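Local coordinates for OsmC family protein (Rhodothermus marinus, PDB 5CML), which probably hydrolyses carboxyl esters through this alpha/beta-hydrolase esterase domain, one part of a longer protein that also carries an OsmC domain, at residues M1-E9 with A17-D25. Residues are numbered along the deposited sequence; the frame is centred on the assembly and turned at random.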
loop_
_atom_site.group_PDB
_atom_site.type_symbol
_atom_site.label_atom_id
_atom_site.label_comp_id
_atom_site.label_asym_id
_atom_site.label_seq_id
_atom_site.Cartn_x
_atom_site.Cartn_y
_atom_site.Cartn_z
ATOM N N MET A 1 9.231 -8.503 18.066
ATOM C CA MET A 1 7.972 -8.387 17.272
ATOM C C MET A 1 6.919 -9.351 17.788
ATOM O O MET A 1 7.223 -10.496 18.109
ATOM C CB MET A 1 8.259 -8.664 15.800
ATOM C CG MET A 1 7.069 -8.711 14.882
ATOM S SD MET A 1 7.660 -9.289 13.268
ATOM C CE MET A 1 6.640 -8.398 12.085
ATOM N N GLN A 2 5.682 -8.877 17.896
ATOM C CA GLN A 2 4.539 -9.742 18.168
ATOM C C GLN A 2 3.527 -9.545 17.036
ATOM O O GLN A 2 3.259 -8.427 16.684
ATOM C CB GLN A 2 3.884 -9.409 19.508
ATOM C CG GLN A 2 2.597 -10.148 19.701
ATOM C CD GLN A 2 2.014 -9.998 21.091
ATOM O OE1 GLN A 2 2.317 -9.049 21.807
ATOM N NE2 GLN A 2 1.147 -10.937 21.467
ATOM N N ILE A 3 2.966 -10.620 16.493
ATOM C CA ILE A 3 1.958 -10.514 15.433
ATOM C C ILE A 3 0.586 -10.905 15.964
ATOM O O ILE A 3 0.439 -11.939 16.631
ATOM C CB ILE A 3 2.312 -11.401 14.245
ATOM C CG1 ILE A 3 3.685 -11.010 13.682
ATOM C CG2 ILE A 3 1.225 -11.313 13.162
ATOM C CD1 ILE A 3 4.174 -11.942 12.596
ATOM N N LYS A 4 -0.409 -10.070 15.658
ATOM C CA LYS A 4 -1.792 -10.290 16.075
ATOM C C LYS A 4 -2.768 -10.225 14.909
ATOM O O LYS A 4 -2.609 -9.424 14.012
ATOM C CB LYS A 4 -2.233 -9.253 17.114
ATOM C CG LYS A 4 -1.419 -9.250 18.386
ATOM C CD LYS A 4 -2.060 -8.338 19.428
ATOM C CE LYS A 4 -1.334 -8.425 20.749
ATOM N NZ LYS A 4 -1.962 -7.523 21.738
ATOM N N THR A 5 -3.814 -11.042 14.966
ATOM C CA THR A 5 -4.926 -10.930 14.037
ATOM C C THR A 5 -5.919 -9.926 14.606
ATOM O O THR A 5 -6.196 -9.941 15.799
ATOM C CB THR A 5 -5.600 -12.278 13.797
ATOM O OG1 THR A 5 -4.666 -13.159 13.166
ATOM C CG2 THR A 5 -6.813 -12.127 12.896
ATOM N N VAL A 6 -6.397 -9.022 13.747
ATOM C CA VAL A 6 -7.382 -8.037 14.133
ATOM C C VAL A 6 -8.547 -8.088 13.186
ATOM O O VAL A 6 -8.434 -8.541 12.050
ATOM C CB VAL A 6 -6.821 -6.596 14.164
ATOM C CG1 VAL A 6 -5.616 -6.516 15.086
ATOM C CG2 VAL A 6 -6.504 -6.081 12.769
ATOM N N THR A 7 -9.676 -7.614 13.676
ATOM C CA THR A 7 -10.881 -7.516 12.876
ATOM C C THR A 7 -11.509 -6.147 13.091
ATOM O O THR A 7 -11.421 -5.569 14.165
ATOM C CB THR A 7 -11.882 -8.635 13.228
ATOM O OG1 THR A 7 -11.243 -9.908 13.074
ATOM C CG2 THR A 7 -13.021 -8.598 12.302
ATOM N N PHE A 8 -12.121 -5.619 12.043
ATOM C CA PHE A 8 -12.825 -4.354 12.133
ATOM C C PHE A 8 -13.855 -4.289 11.039
ATOM O O PHE A 8 -13.839 -5.099 10.116
ATOM C CB PHE A 8 -11.880 -3.159 12.029
ATOM C CG PHE A 8 -11.010 -3.177 10.799
ATOM C CD1 PHE A 8 -9.811 -3.857 10.794
ATOM C CD2 PHE A 8 -11.419 -2.527 9.636
ATOM C CE1 PHE A 8 -9.014 -3.880 9.663
ATOM C CE2 PHE A 8 -10.638 -2.550 8.506
ATOM C CZ PHE A 8 -9.422 -3.233 8.518
ATOM N N GLU A 9 -14.750 -3.316 11.151
ATOM C CA GLU A 9 -15.850 -3.181 10.203
ATOM C C GLU A 9 -15.696 -1.965 9.313
ATOM O O GLU A 9 -15.086 -0.978 9.712
ATOM C CB GLU A 9 -17.177 -3.095 10.946
ATOM C CG GLU A 9 -17.601 -4.402 11.568
ATOM C CD GLU A 9 -18.987 -4.331 12.180
ATOM O OE1 GLU A 9 -19.729 -3.365 11.884
ATOM O OE2 GLU A 9 -19.327 -5.243 12.961
ATOM N N ALA A 17 -10.554 -8.379 7.962
ATOM C CA ALA A 17 -9.472 -8.904 8.797
ATOM C C ALA A 17 -8.152 -8.316 8.354
ATOM O O ALA A 17 -7.964 -7.970 7.186
ATOM C CB ALA A 17 -9.417 -10.415 8.732
ATOM N N ALA A 18 -7.228 -8.222 9.300
ATOM C CA ALA A 18 -5.898 -7.734 9.009
ATOM C C ALA A 18 -4.944 -8.324 10.031
ATOM O O ALA A 18 -5.364 -9.028 10.944
ATOM C CB ALA A 18 -5.864 -6.217 9.038
ATOM N N ARG A 19 -3.663 -8.062 9.844
ATOM C CA ARG A 19 -2.632 -8.513 10.769
ATOM C C ARG A 19 -1.906 -7.285 11.295
ATOM O O ARG A 19 -1.563 -6.397 10.525
ATOM C CB ARG A 19 -1.650 -9.470 10.079
ATOM C CG ARG A 19 -2.291 -10.753 9.581
ATOM C CD ARG A 19 -2.538 -11.735 10.700
ATOM N NE ARG A 19 -1.437 -12.688 10.796
ATOM C CZ ARG A 19 -1.217 -13.501 11.830
ATOM N NH1 ARG A 19 -2.017 -13.481 12.887
ATOM N NH2 ARG A 19 -0.178 -14.329 11.806
ATOM N N LEU A 20 -1.718 -7.238 12.610
ATOM C CA LEU A 20 -1.046 -6.135 13.273
ATOM C C LEU A 20 0.278 -6.625 13.849
ATOM O O LEU A 20 0.305 -7.517 14.690
ATOM C CB LEU A 20 -1.936 -5.552 14.378
ATOM C CG LEU A 20 -1.323 -4.419 15.191
ATOM C CD1 LEU A 20 -1.029 -3.222 14.314
ATOM C CD2 LEU A 20 -2.246 -4.048 16.342
ATOM N N ASP A 21 1.368 -6.060 13.354
ATOM C CA ASP A 21 2.714 -6.433 13.767
ATOM C C ASP A 21 3.232 -5.362 14.716
ATOM O O ASP A 21 3.266 -4.178 14.355
ATOM C CB ASP A 21 3.639 -6.547 12.549
ATOM C CG ASP A 21 3.210 -7.632 11.563
ATOM O OD1 ASP A 21 2.415 -8.518 11.909
ATOM O OD2 ASP A 21 3.692 -7.611 10.413
ATOM N N LEU A 22 3.553 -5.759 15.946
ATOM C CA LEU A 22 3.912 -4.822 16.998
ATOM C C LEU A 22 5.400 -4.914 17.324
ATOM O O LEU A 22 5.966 -6.004 17.293
ATOM C CB LEU A 22 3.089 -5.118 18.250
ATOM C CG LEU A 22 1.575 -4.923 18.083
ATOM C CD1 LEU A 22 0.840 -5.601 19.186
ATOM C CD2 LEU A 22 1.204 -3.444 18.041
ATOM N N PRO A 23 6.039 -3.781 17.662
ATOM C CA PRO A 23 7.464 -3.813 17.996
ATOM C C PRO A 23 7.676 -4.179 19.468
ATOM O O PRO A 23 6.692 -4.266 20.230
ATOM C CB PRO A 23 7.900 -2.383 17.729
ATOM C CG PRO A 23 6.752 -1.586 18.100
ATOM C CD PRO A 23 5.532 -2.398 17.675
ATOM N N VAL A 24 8.935 -4.325 19.868
ATOM C CA VAL A 24 9.288 -4.482 21.279
ATOM C C VAL A 24 8.957 -3.219 22.082
ATOM O O VAL A 24 8.514 -3.306 23.237
ATOM C CB VAL A 24 10.802 -4.839 21.409
ATOM C CG1 VAL A 24 11.276 -4.836 22.840
ATOM C CG2 VAL A 24 11.018 -6.194 20.824
ATOM N N ASP A 25 9.203 -2.056 21.489
ATOM C CA ASP A 25 8.839 -0.782 22.092
ATOM C C ASP A 25 7.380 -0.827 22.583
ATOM O O ASP A 25 6.479 -1.097 21.798
ATOM C CB ASP A 25 8.989 0.375 21.085
ATOM C CG ASP A 25 10.299 0.320 20.256
ATOM O OD1 ASP A 25 10.931 1.400 20.100
ATOM O OD2 ASP A 25 10.670 -0.758 19.713
#
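Arg19 folds across Thr5 and Ile3 on one face of the N-terminal beta hairpin, whose strands 2-9 and 15-22 form one margin of the alpha/beta-hydrolase sheet; strand 2-9 is outermost. Arg19 CB lies 4.0 Å from Lys4 O. CG, anti to the carbonyl carbon (chi1 -63°), starts a chain bent at chi2 and chi3, bringing Arg19 CD to 3.6 Å from Thr5 OG1. NE passes Ile3 CG2, which sits over the centre of one guanidinium face, 3.5 Å from Arg19 CZ; NH2 lies against the same methyl. Arg19 NH1 donates to Thr5 OG1 over 2.7 Å, a bent bond with the hydroxyl tilted from the guanidinium plane. Beside Ile3 and pointing the same way, Asp21 sets OD1 against CG1 and CG2 of Ile3, while Met1 CE meets Asp21 OD2 at 3.5 Å. Asp21 OD2 also forms a salt bridge with Arg63 NE and a hydrogen bond with Ser51 OG, tying the hairpin to strand 59-65 and helix 45-56. With an alanine in place of Asp21, Arg63 would probably lack this carboxylate and Ser51 its hydrogen-bond partner. Paired backbone bonds join Gln2 with Leu22, Lys4 with Leu20 and Val6 with Ala18. On the face of Val6, Ala18 and Leu20, Val6 CG2 packs 3.8 Å from Ala18 CB, which meets the Phe8 ring edge at CE1, 4.0 Å away.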